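Local coordinates for cystathionine beta-lyases/cystathionine gamma-synthases (Corynebacterium glutamicum, PDB 5X5H), which probably catalyses the pyridoxal-phosphate-dependent joining of O-succinyl-L-homoserine and L-cysteine into cystathionine, with release of succinate, in methionine biosynthesis, at residues I88-I93 against Y111-T116; G122-V127 against A139-T144; S210-G215 against Y245-G250; V308-A311 against E315-K318. One frame throughout, in Å; residues are numbered along the deposited sequence.

Contact 1: residues I88-I93 against Y111-T116; sequences ILFRII and YRLIDT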
loop_
_atom_site.group_PDB
_atom_site.type_symbol
_atom_site.label_atom_id
_atom_site.label_comp_id
_atom_site.label_asym_id
_atom_site.label_seq_id
_atom_site.Cartn_x
_atom_site.Cartn_y
_atom_site.Cartn_z
ATOM N N ILE A 88 -4.784 19.193 18.416
ATOM C CA ILE A 88 -5.793 18.508 19.246
ATOM C C ILE A 88 -5.450 18.649 20.701
ATOM O O ILE A 88 -6.367 18.967 21.510
ATOM C CB ILE A 88 -5.879 17.003 18.876
ATOM C CG1 ILE A 88 -6.458 16.790 17.473
ATOM C CG2 ILE A 88 -6.752 16.271 19.896
ATOM C CD1 ILE A 88 -7.818 17.376 17.214
ATOM N N LEU A 89 -4.197 18.460 21.121
ATOM C CA LEU A 89 -3.878 18.566 22.528
ATOM C C LEU A 89 -4.114 19.989 22.990
ATOM O O LEU A 89 -4.695 20.241 24.085
ATOM C CB LEU A 89 -2.425 18.074 22.794
ATOM C CG LEU A 89 -1.880 17.539 24.056
ATOM C CD1 LEU A 89 -2.839 16.696 24.832
ATOM C CD2 LEU A 89 -0.504 17.016 23.696
ATOM N N PHE A 90 -3.794 21.002 22.211
ATOM C CA PHE A 90 -4.032 22.384 22.514
ATOM C C PHE A 90 -5.542 22.594 22.766
ATOM O O PHE A 90 -5.978 23.335 23.680
ATOM C CB PHE A 90 -3.583 23.408 21.468
ATOM C CG PHE A 90 -2.110 23.669 21.360
ATOM C CD1 PHE A 90 -1.152 23.162 22.204
ATOM C CD2 PHE A 90 -1.687 24.394 20.292
ATOM C CE1 PHE A 90 0.236 23.445 22.008
ATOM C CE2 PHE A 90 -0.336 24.683 20.111
ATOM C CZ PHE A 90 0.568 24.224 20.983
ATOM N N ARG A 91 -6.400 22.044 21.893
ATOM C CA ARG A 91 -7.835 22.264 21.954
ATOM C C ARG A 91 -8.436 21.590 23.111
ATOM O O ARG A 91 -9.535 22.035 23.496
ATOM C CB ARG A 91 -8.463 21.868 20.584
ATOM C CG ARG A 91 -8.025 22.862 19.538
ATOM C CD ARG A 91 -8.250 22.231 18.177
ATOM N NE ARG A 91 -9.607 22.482 17.796
ATOM C CZ ARG A 91 -10.163 22.089 16.661
ATOM N NH1 ARG A 91 -9.455 21.408 15.801
ATOM N NH2 ARG A 91 -11.355 22.547 16.361
ATOM N N ILE A 92 -7.869 20.533 23.609
ATOM C CA ILE A 92 -8.359 19.851 24.814
ATOM C C ILE A 92 -7.987 20.674 26.071
ATOM O O ILE A 92 -8.795 20.919 26.953
ATOM C CB ILE A 92 -7.791 18.456 24.916
ATOM C CG1 ILE A 92 -8.439 17.608 23.820
ATOM C CG2 ILE A 92 -8.032 17.830 26.288
ATOM C CD1 ILE A 92 -7.723 16.318 23.603
ATOM N N ILE A 93 -6.737 21.124 26.135
ATOM C CA ILE A 93 -6.194 21.705 27.359
ATOM C C ILE A 93 -6.598 23.165 27.459
ATOM O O ILE A 93 -6.762 23.632 28.627
ATOM C CB ILE A 93 -4.692 21.510 27.384
ATOM C CG1 ILE A 93 -4.371 20.038 27.565
ATOM C CG2 ILE A 93 -4.039 22.267 28.597
ATOM C CD1 ILE A 93 -2.942 19.642 27.477
ATOM N N TYR A 111 5.258 27.002 17.228
ATOM C CA TYR A 111 5.179 28.430 17.443
ATOM C C TYR A 111 4.156 29.140 16.518
ATOM O O TYR A 111 3.328 29.901 17.017
ATOM C CB TYR A 111 6.607 29.084 17.188
ATOM C CG TYR A 111 6.511 30.656 17.199
ATOM C CD1 TYR A 111 6.286 31.281 18.380
ATOM C CD2 TYR A 111 6.510 31.349 16.023
ATOM C CE1 TYR A 111 6.085 32.697 18.391
ATOM C CE2 TYR A 111 6.322 32.725 16.040
ATOM C CZ TYR A 111 6.162 33.334 17.208
ATOM O OH TYR A 111 5.923 34.766 17.157
ATOM N N ARG A 112 4.141 28.795 15.254
ATOM C CA ARG A 112 3.236 29.355 14.271
ATOM C C ARG A 112 1.822 29.020 14.663
ATOM O O ARG A 112 0.923 29.848 14.609
ATOM C CB ARG A 112 3.553 28.927 12.862
ATOM C CG ARG A 112 2.571 29.407 11.780
ATOM C CD ARG A 112 3.010 28.971 10.404
ATOM N NE ARG A 112 3.562 27.593 10.524
ATOM C CZ ARG A 112 3.390 26.566 9.688
ATOM N NH1 ARG A 112 2.649 26.655 8.575
ATOM N NH2 ARG A 112 3.969 25.409 9.975
ATOM N N LEU A 113 1.594 27.799 15.092
ATOM C CA LEU A 113 0.233 27.452 15.505
ATOM C C LEU A 113 -0.249 28.273 16.658
ATOM O O LEU A 113 -1.377 28.762 16.634
ATOM C CB LEU A 113 0.193 25.939 15.882
ATOM C CG LEU A 113 -1.194 25.310 16.216
ATOM C CD1 LEU A 113 -2.191 25.449 15.123
ATOM C CD2 LEU A 113 -1.006 23.833 16.610
ATOM N N ILE A 114 0.567 28.429 17.685
ATOM C CA ILE A 114 0.176 29.279 18.826
ATOM C C ILE A 114 -0.045 30.748 18.401
ATOM O O ILE A 114 -1.060 31.341 18.705
ATOM C CB ILE A 114 1.233 29.190 19.898
ATOM C CG1 ILE A 114 1.274 27.744 20.454
ATOM C CG2 ILE A 114 0.901 30.293 20.945
ATOM C CD1 ILE A 114 2.500 27.447 21.281
ATOM N N ASP A 115 0.970 31.241 17.720
ATOM C CA ASP A 115 1.062 32.681 17.530
ATOM C C ASP A 115 0.117 33.157 16.423
ATOM O O ASP A 115 -0.415 34.271 16.554
ATOM C CB ASP A 115 2.450 33.081 17.182
ATOM C CG ASP A 115 2.553 34.631 16.937
ATOM O OD1 ASP A 115 2.452 35.364 17.928
ATOM O OD2 ASP A 115 2.704 35.045 15.787
ATOM N N THR A 116 -0.102 32.407 15.343
ATOM C CA THR A 116 -1.041 32.801 14.295
ATOM C C THR A 116 -2.446 32.357 14.571
ATOM O O THR A 116 -3.403 33.131 14.445
ATOM C CB THR A 116 -0.525 32.309 12.900
ATOM O OG1 THR A 116 0.686 32.976 12.531
ATOM C CG2 THR A 116 -1.587 32.572 11.828
#
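Phe90 brings the far end of its ring against Leu113 and Ile114, bridging from helix 82-93 to helix 108-118. Its CE2 does most of the touching: it lies 3.5 Å from CG1 of Ile114 and 3.7 Å from CD2 of Leu113. CZ continues along the isoleucine, coming within 3.8 Å of Ile114 CD1. Both aliphatic groups meet the ring obliquely. The Phe90 and Leu113 side chains run alongside each other from opposite ends, the leucine methyl CD2 lying beside the CD2-CE2 bond of the ring, whereas Ile114 crosses the phenylalanine at about a right angle. In Ile114 CG1 sits beside the backbone N and anti to the carbonyl carbon (chi1 -65°), and this branch carries CD1 out to the ring although the CB itself does not point straight across. With the CA atoms of Phe90 and Ile114 8.9 Å apart, the helices meet through the length of one aromatic side chain and not through their backbones. Trp148 and Phe118 add edge-to-face contacts to the same phenylalanine, and Leu146 of strand 144-150 also packs on it, which ties both helices to the central sheet of the PLP-binding domain. Leu113 also touches Met83 of the pyridoxal-phosphate pocket, at the start of helix 82-93, and packs on Ile235 of the second subunit. All three residues are buried and no hydrogen bond joins the two segments, so the contact holds by dispersion and the hydrophobic effect, with shape rather than polar direction setting the fit.

Contact 2: residues G122-V127 against A139-T144; sequences GVEYTV and AIKDNT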
loop_
_atom_site.group_PDB
_atom_site.type_symbol
_atom_site.label_atom_id
_atom_site.label_comp_id
_atom_site.label_asym_id
_atom_site.label_seq_id
_atom_site.Cartn_x
_atom_site.Cartn_y
_atom_site.Cartn_z
ATOM N N GLY A 122 -8.337 33.632 21.256
ATOM C CA GLY A 122 -8.395 34.049 22.637
ATOM C C GLY A 122 -7.402 33.478 23.601
ATOM O O GLY A 122 -7.518 33.677 24.812
ATOM N N VAL A 123 -6.399 32.705 23.124
ATOM C CA VAL A 123 -5.392 32.171 23.935
ATOM C C VAL A 123 -4.182 33.169 24.013
ATOM O O VAL A 123 -3.817 33.727 23.013
ATOM C CB VAL A 123 -4.904 30.793 23.390
ATOM C CG1 VAL A 123 -3.784 30.238 24.240
ATOM C CG2 VAL A 123 -6.090 29.821 23.323
ATOM N N GLU A 124 -3.622 33.283 25.192
ATOM C CA GLU A 124 -2.450 34.087 25.471
ATOM C C GLU A 124 -1.250 33.163 25.610
ATOM O O GLU A 124 -1.350 31.955 26.023
ATOM C CB GLU A 124 -2.650 34.763 26.858
ATOM C CG GLU A 124 -3.845 35.565 27.137
ATOM C CD GLU A 124 -4.031 35.983 28.643
ATOM O OE1 GLU A 124 -3.356 35.602 29.619
ATOM O OE2 GLU A 124 -4.973 36.787 28.834
ATOM N N TYR A 125 -0.051 33.678 25.364
ATOM C CA TYR A 125 1.137 32.961 25.687
ATOM C C TYR A 125 2.302 33.840 26.140
ATOM O O TYR A 125 2.317 35.057 25.852
ATOM C CB TYR A 125 1.553 32.108 24.517
ATOM C CG TYR A 125 2.149 32.882 23.307
ATOM C CD1 TYR A 125 1.360 33.479 22.358
ATOM C CD2 TYR A 125 3.498 32.973 23.155
ATOM C CE1 TYR A 125 1.910 34.171 21.256
ATOM C CE2 TYR A 125 4.029 33.628 22.052
ATOM C CZ TYR A 125 3.238 34.234 21.152
ATOM O OH TYR A 125 3.772 34.855 20.087
ATOM N N THR A 126 3.277 33.165 26.738
ATOM C CA THR A 126 4.549 33.816 27.130
ATOM C C THR A 126 5.679 32.856 26.697
ATOM O O THR A 126 5.635 31.682 26.984
ATOM C CB THR A 126 4.603 34.053 28.618
ATOM O OG1 THR A 126 3.562 34.959 28.942
ATOM C CG2 THR A 126 5.924 34.720 29.100
ATOM N N VAL A 127 6.748 33.398 26.085
ATOM C CA VAL A 127 7.959 32.681 25.784
ATOM C C VAL A 127 8.996 32.867 26.869
ATOM O O VAL A 127 9.178 34.049 27.254
ATOM C CB VAL A 127 8.558 33.093 24.425
ATOM C CG1 VAL A 127 10.010 32.579 24.270
ATOM C CG2 VAL A 127 7.609 32.701 23.297
ATOM N N ALA A 139 6.734 32.792 34.926
ATOM C CA ALA A 139 5.819 33.021 33.901
ATOM C C ALA A 139 4.414 32.375 34.076
ATOM O O ALA A 139 3.525 32.723 33.291
ATOM C CB ALA A 139 6.417 32.507 32.614
ATOM N N ILE A 140 4.332 31.480 35.023
ATOM C CA ILE A 140 3.046 30.798 35.349
ATOM C C ILE A 140 2.101 31.804 36.017
ATOM O O ILE A 140 2.569 32.474 37.002
ATOM C CB ILE A 140 3.261 29.614 36.238
ATOM C CG1 ILE A 140 4.177 28.540 35.577
ATOM C CG2 ILE A 140 1.926 29.004 36.700
ATOM C CD1 ILE A 140 4.596 27.424 36.455
ATOM N N LYS A 141 0.929 31.986 35.439
ATOM C CA LYS A 141 -0.153 32.862 35.940
ATOM C C LYS A 141 -1.358 31.993 36.353
ATOM O O LYS A 141 -1.356 30.776 36.191
ATOM C CB LYS A 141 -0.571 33.819 34.830
ATOM C CG LYS A 141 0.562 34.604 34.165
ATOM C CD LYS A 141 0.050 35.689 33.305
ATOM C CE LYS A 141 -0.702 35.171 32.105
ATOM N NZ LYS A 141 -1.320 36.217 31.296
ATOM N N ASP A 142 -2.361 32.634 36.911
ATOM C CA ASP A 142 -3.504 31.900 37.411
ATOM C C ASP A 142 -4.290 31.249 36.283
ATOM O O ASP A 142 -4.828 30.172 36.509
ATOM C CB ASP A 142 -4.395 32.910 38.102
ATOM C CG ASP A 142 -3.909 33.247 39.503
ATOM O OD1 ASP A 142 -2.993 32.607 40.052
ATOM O OD2 ASP A 142 -4.488 34.180 40.072
ATOM N N ASN A 143 -4.178 31.805 35.107
ATOM C CA ASN A 143 -4.825 31.264 33.906
ATOM C C ASN A 143 -3.932 30.304 33.057
ATOM O O ASN A 143 -4.379 29.898 31.993
ATOM C CB ASN A 143 -5.510 32.269 33.057
ATOM C CG ASN A 143 -4.615 33.269 32.384
ATOM O OD1 ASN A 143 -3.529 33.582 33.005
ATOM N ND2 ASN A 143 -4.950 33.795 31.191
ATOM N N THR A 144 -2.735 30.030 33.517
ATOM C CA THR A 144 -1.796 29.121 32.758
ATOM C C THR A 144 -2.381 27.765 32.856
ATOM O O THR A 144 -2.471 27.203 33.919
ATOM C CB THR A 144 -0.419 29.156 33.333
ATOM O OG1 THR A 144 0.064 30.534 33.236
ATOM C CG2 THR A 144 0.548 28.253 32.445
HETATM O O HOH W 1 3.439 35.109 31.995
#
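Glu124 opens strand 124-128, the outermost strand within this chain of the seven-stranded sheet, and reaches across to Lys141 and Asn143, in the type I turn that leads into strand 144-150. Its chain is extended beyond CG, which carries OE1 to two donors. Lys141 NZ makes a salt bridge to OE1 at 2.7 Å, on the syn side but tilted out of the carboxylate plane. Asn143 ND2 gives a nearly straight hydrogen bond of 2.9 Å to the same OE1 (169°), from above the carboxylate plane and from the face opposite the lysine. The acceptor lies in the amide plane of Asn143, and the amide and carboxylate planes stand 78° apart. Lys141 bends at chi3 to bring its ammonium round, while Asn143 holds CG between its backbone N and carbonyl carbon (chi1 67°). Its amide nitrogen also donates to Gly97 O, a second partner. The turn is braced from within, Lys141 N donating to Thr144 OG1 at 2.8 Å. Farther along the strand, Thr126 CG2 rests lightly on Ala139 CB. Thr126 OG1, whose protein partner is His99 NE2, also lies 3.1 Å from a water that donates to Ala139 O at 2.7 Å.

Contact 3: residues S210-G215 against Y245-G250; sequences SDVVGG and YLTARG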
loop_
_atom_site.group_PDB
_atom_site.type_symbol
_atom_site.label_atom_id
_atom_site.label_comp_id
_atom_site.label_asym_id
_atom_site.label_seq_id
_atom_site.Cartn_x
_atom_site.Cartn_y
_atom_site.Cartn_z
ATOM N N SER A 210 11.268 7.952 6.635
ATOM C CA SER A 210 10.948 9.126 5.842
ATOM C C SER A 210 9.886 8.931 4.848
ATOM O O SER A 210 9.975 9.450 3.737
ATOM C CB SER A 210 12.186 9.700 5.163
ATOM O OG SER A 210 13.174 9.984 6.210
ATOM N N ASP A 211 8.903 8.095 5.167
ATOM C CA ASP A 211 7.831 7.758 4.225
ATOM C C ASP A 211 6.443 7.839 4.714
ATOM O O ASP A 211 5.471 7.502 3.979
ATOM C CB ASP A 211 8.072 6.424 3.544
ATOM C CG ASP A 211 8.152 5.272 4.479
ATOM O OD1 ASP A 211 7.957 5.380 5.723
ATOM O OD2 ASP A 211 8.407 4.093 3.998
ATOM N N VAL A 212 6.245 8.273 5.930
ATOM C CA VAL A 212 4.893 8.388 6.510
ATOM C C VAL A 212 4.883 9.603 7.466
ATOM O O VAL A 212 5.658 9.637 8.416
ATOM C CB VAL A 212 4.383 7.104 7.188
ATOM C CG1 VAL A 212 5.421 6.394 8.002
ATOM C CG2 VAL A 212 3.169 7.358 8.003
ATOM N N VAL A 213 3.929 10.520 7.334
ATOM C CA VAL A 213 3.663 11.660 8.220
ATOM C C VAL A 213 2.701 11.139 9.284
ATOM O O VAL A 213 1.705 10.496 8.951
ATOM C CB VAL A 213 3.114 12.831 7.462
ATOM C CG1 VAL A 213 2.766 13.953 8.393
ATOM C CG2 VAL A 213 4.104 13.308 6.409
ATOM N N GLY A 214 2.930 11.429 10.544
ATOM C CA GLY A 214 2.050 11.006 11.624
ATOM C C GLY A 214 2.382 11.671 12.951
ATOM O O GLY A 214 3.483 12.183 13.135
ATOM N N GLY A 215 1.404 11.679 13.869
ATOM C CA GLY A 215 1.590 12.132 15.246
ATOM C C GLY A 215 0.984 11.223 16.232
ATOM O O GLY A 215 0.168 10.341 15.858
ATOM N N TYR A 245 0.210 1.160 9.714
ATOM C CA TYR A 245 0.978 -0.072 9.543
ATOM C C TYR A 245 2.447 0.231 9.277
ATOM O O TYR A 245 3.338 -0.374 9.937
ATOM C CB TYR A 245 0.424 -0.907 8.336
ATOM C CG TYR A 245 1.262 -2.156 8.147
ATOM C CD1 TYR A 245 1.088 -3.231 8.936
ATOM C CD2 TYR A 245 2.251 -2.172 7.189
ATOM C CE1 TYR A 245 1.859 -4.335 8.867
ATOM C CE2 TYR A 245 3.105 -3.271 7.093
ATOM C CZ TYR A 245 2.905 -4.347 7.979
ATOM O OH TYR A 245 3.781 -5.483 7.953
ATOM N N LEU A 246 2.734 1.161 8.375
ATOM C CA LEU A 246 4.128 1.530 8.036
ATOM C C LEU A 246 4.881 2.130 9.216
ATOM O O LEU A 246 6.077 1.869 9.429
ATOM C CB LEU A 246 4.218 2.421 6.818
ATOM C CG LEU A 246 3.874 1.675 5.534
ATOM C CD1 LEU A 246 3.759 2.812 4.526
ATOM C CD2 LEU A 246 4.926 0.647 5.175
ATOM N N THR A 247 4.201 2.997 9.956
ATOM C CA THR A 247 4.768 3.577 11.165
ATOM C C THR A 247 5.149 2.463 12.140
ATOM O O THR A 247 6.269 2.466 12.725
ATOM C CB THR A 247 3.878 4.627 11.817
ATOM O OG1 THR A 247 3.544 5.682 10.864
ATOM C CG2 THR A 247 4.509 5.225 13.088
ATOM N N ALA A 248 4.195 1.595 12.466
ATOM C CA ALA A 248 4.499 0.485 13.381
ATOM C C ALA A 248 5.557 -0.419 12.851
ATOM O O ALA A 248 6.362 -0.930 13.629
ATOM C CB ALA A 248 3.222 -0.271 13.644
ATOM N N ARG A 249 5.614 -0.641 11.541
ATOM C CA ARG A 249 6.687 -1.440 10.960
ATOM C C ARG A 249 8.076 -0.840 11.227
ATOM O O ARG A 249 8.983 -1.493 11.632
ATOM C CB ARG A 249 6.428 -1.610 9.446
ATOM C CG ARG A 249 7.466 -2.545 8.745
ATOM C CD ARG A 249 7.258 -2.481 7.257
ATOM N NE ARG A 249 7.761 -3.582 6.501
ATOM C CZ ARG A 249 8.869 -3.649 5.729
ATOM N NH1 ARG A 249 9.749 -2.652 5.745
ATOM N NH2 ARG A 249 9.030 -4.650 4.936
ATOM N N GLY A 250 8.136 0.481 10.975
ATOM C CA GLY A 250 9.357 1.161 11.271
ATOM C C GLY A 250 9.737 1.094 12.723
ATOM O O GLY A 250 10.941 0.985 13.096
HETATM O O HOH W 2 4.492 8.269 11.032
#
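Val212 presses its two methyls round the hydroxyl of Thr247, where the loop before strand 215-219 crosses helix 241-251. This is the tight part of the contact: OG1 of Thr247 lies 3.3 Å from CG2 of Val212 and 3.5 Å from CG1. The two side chains cross at about a right angle, the oxygen facing the fork of the valine. With CG2 of Val212 placed opposite its own backbone N and CG1 between N and the carbonyl carbon (chi1 41°), both branches can flank it. Packing is looser toward Leu246, whose CB stays 4.3 Å from Val212 CG1. Beside this packing a water bridges the two segments, donating to Thr247 OG1 at 2.8 Å and, on a longer bond, to Val212 O at 3.2 Å. The threonine hydroxyl is bonded besides to Asp243 O within its own helix. Two residues beyond the valine, Gly214 touches pyridoxal phosphate and its N is hydrogen-bonded with Thr203 OG1. Both segments also face the third subunit: Asp211 pairs with Arg249 of that subunit, Arg249 with its Asp211, and Leu246 packs on its Leu246. Direct contact is therefore carbon against carbon or against a hydroxyl already engaged, while polar linkage runs through one bridging water between buried residues. Close packing and that indirect bridge thus hold the loop leading to the cofactor to the helix.

Contact 4: residues V308-A311 against E315-K318; sequences VRFA and EAAK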
loop_
_atom_site.group_PDB
_atom_site.type_symbol
_atom_site.label_atom_id
_atom_site.label_comp_id
_atom_site.label_asym_id
_atom_site.label_seq_id
_atom_site.Cartn_x
_atom_site.Cartn_y
_atom_site.Cartn_z
ATOM N N VAL A 308 25.303 22.922 14.186
ATOM C CA VAL A 308 26.692 23.450 14.010
ATOM C C VAL A 308 26.534 24.910 13.631
ATOM O O VAL A 308 25.822 25.220 12.715
ATOM C CB VAL A 308 27.372 22.707 12.921
ATOM C CG1 VAL A 308 28.841 23.133 12.797
ATOM C CG2 VAL A 308 27.299 21.182 13.132
ATOM N N ARG A 309 27.335 25.756 14.287
ATOM C CA ARG A 309 27.443 27.167 13.895
ATOM C C ARG A 309 28.788 27.406 13.289
ATOM O O ARG A 309 29.787 27.032 13.887
ATOM C CB ARG A 309 27.198 28.064 15.080
ATOM C CG ARG A 309 25.817 27.964 15.721
ATOM C CD ARG A 309 25.405 28.924 16.810
ATOM N NE ARG A 309 25.467 30.270 16.261
ATOM C CZ ARG A 309 25.396 31.381 16.962
ATOM N NH1 ARG A 309 25.072 31.331 18.213
ATOM N NH2 ARG A 309 25.552 32.516 16.293
ATOM N N PHE A 310 28.840 28.023 12.098
ATOM C CA PHE A 310 29.991 28.212 11.299
ATOM C C PHE A 310 30.675 29.611 11.539
ATOM O O PHE A 310 29.995 30.612 11.560
ATOM C CB PHE A 310 29.646 28.076 9.853
ATOM C CG PHE A 310 29.439 26.645 9.446
ATOM C CD1 PHE A 310 28.245 26.021 9.597
ATOM C CD2 PHE A 310 30.495 25.911 8.981
ATOM C CE1 PHE A 310 28.102 24.637 9.338
ATOM C CE2 PHE A 310 30.330 24.545 8.663
ATOM C CZ PHE A 310 29.083 23.925 8.793
ATOM N N ALA A 311 31.975 29.523 11.716
ATOM C CA ALA A 311 32.782 30.756 11.943
ATOM C C ALA A 311 32.630 31.698 10.791
ATOM O O ALA A 311 32.636 32.932 10.997
ATOM C CB ALA A 311 34.226 30.308 12.107
ATOM N N GLU A 315 27.157 32.587 4.830
ATOM C CA GLU A 315 27.734 32.093 3.603
ATOM C C GLU A 315 28.417 30.723 3.776
ATOM O O GLU A 315 28.291 29.863 2.909
ATOM C CB GLU A 315 28.744 33.126 2.973
ATOM C CG GLU A 315 27.930 34.226 2.285
ATOM C CD GLU A 315 28.765 35.321 1.598
ATOM O OE1 GLU A 315 28.142 36.227 0.982
ATOM O OE2 GLU A 315 30.024 35.277 1.668
ATOM N N ALA A 316 29.111 30.552 4.899
ATOM C CA ALA A 316 29.747 29.256 5.173
ATOM C C ALA A 316 28.720 28.185 5.474
ATOM O O ALA A 316 28.890 27.078 4.890
ATOM C CB ALA A 316 30.694 29.335 6.358
ATOM N N ALA A 317 27.713 28.540 6.267
ATOM C CA ALA A 317 26.587 27.579 6.612
ATOM C C ALA A 317 25.913 27.092 5.315
ATOM O O ALA A 317 25.750 25.885 5.104
ATOM C CB ALA A 317 25.644 28.183 7.506
ATOM N N LYS A 318 25.591 27.996 4.382
ATOM C CA LYS A 318 24.952 27.627 3.159
ATOM C C LYS A 318 25.803 26.885 2.224
ATOM O O LYS A 318 25.360 25.944 1.554
ATOM C CB LYS A 318 24.296 28.840 2.473
ATOM C CG LYS A 318 23.209 29.425 3.261
ATOM C CD LYS A 318 22.653 30.639 2.478
ATOM C CE LYS A 318 21.546 30.133 1.585
ATOM N NZ LYS A 318 20.870 31.303 0.871
#
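The ring of Phe310 meets helix 313-323 obliquely, with the CA of Ala317 and the methyl of Ala316 as its neighbours across the contact. This is a strand-to-helix connection: strand 305-310 of the five-stranded mixed sheet ends at the phenylalanine, and after a short turn the chain folds back as a helix packed on that sheet. CD1 of the ring comes within 3.8 Å of Ala317 CA and 4.0 Å of its CB, so the helix backbone itself helps receive the ring. The small alanines allow this approach, and the CA atoms of Phe310 and Ala317 lie only 5.8 Å apart. CG of the phenylalanine sits beside its backbone N, anti to the carbonyl carbon (chi1 -75°), which brings CD1 against Ala317. Phe320, about one helical turn beyond Ala317, meets the Phe310 ring with the planes at about 40°. Val363 of the adjacent strand 362-366 touches both Phe310 and Ala317, sharing this packing. Neighbouring Arg309 has its CB on the other side of the strand, and its NE forms a salt bridge with Asp361. Nearer the turn, the contact passes from ring to aliphatic carbon: CB of Phe310 faces CB of Ala316 at 3.9 Å.

How the contacts relate
Contacts 1 and 2 adjoin, with centres 13 Å apart: helix 108-118 runs on to strand 124-128, and Asp115 OD1 lies 2.6 Å from Tyr125 OH, a probable hydrogen bond, while Ile114 CG2 packs 3.5 Å from Tyr125 CD1. Contacts 1 and 3 do not touch, their nearest atoms being about 9 Å apart, but contact 3 includes Gly214 of the cofactor pocket and contact 1 touches pocket residue Met83. The side chains of Leu113 and Val212 are each about 9 Å from a bound pyridoxal phosphate. Contact 2 lies across the chain's centre from contact 3. Contact 4, its centre 33 Å from those of contacts 1 and 3, belongs to the separate five-stranded sheet, away from the cofactor.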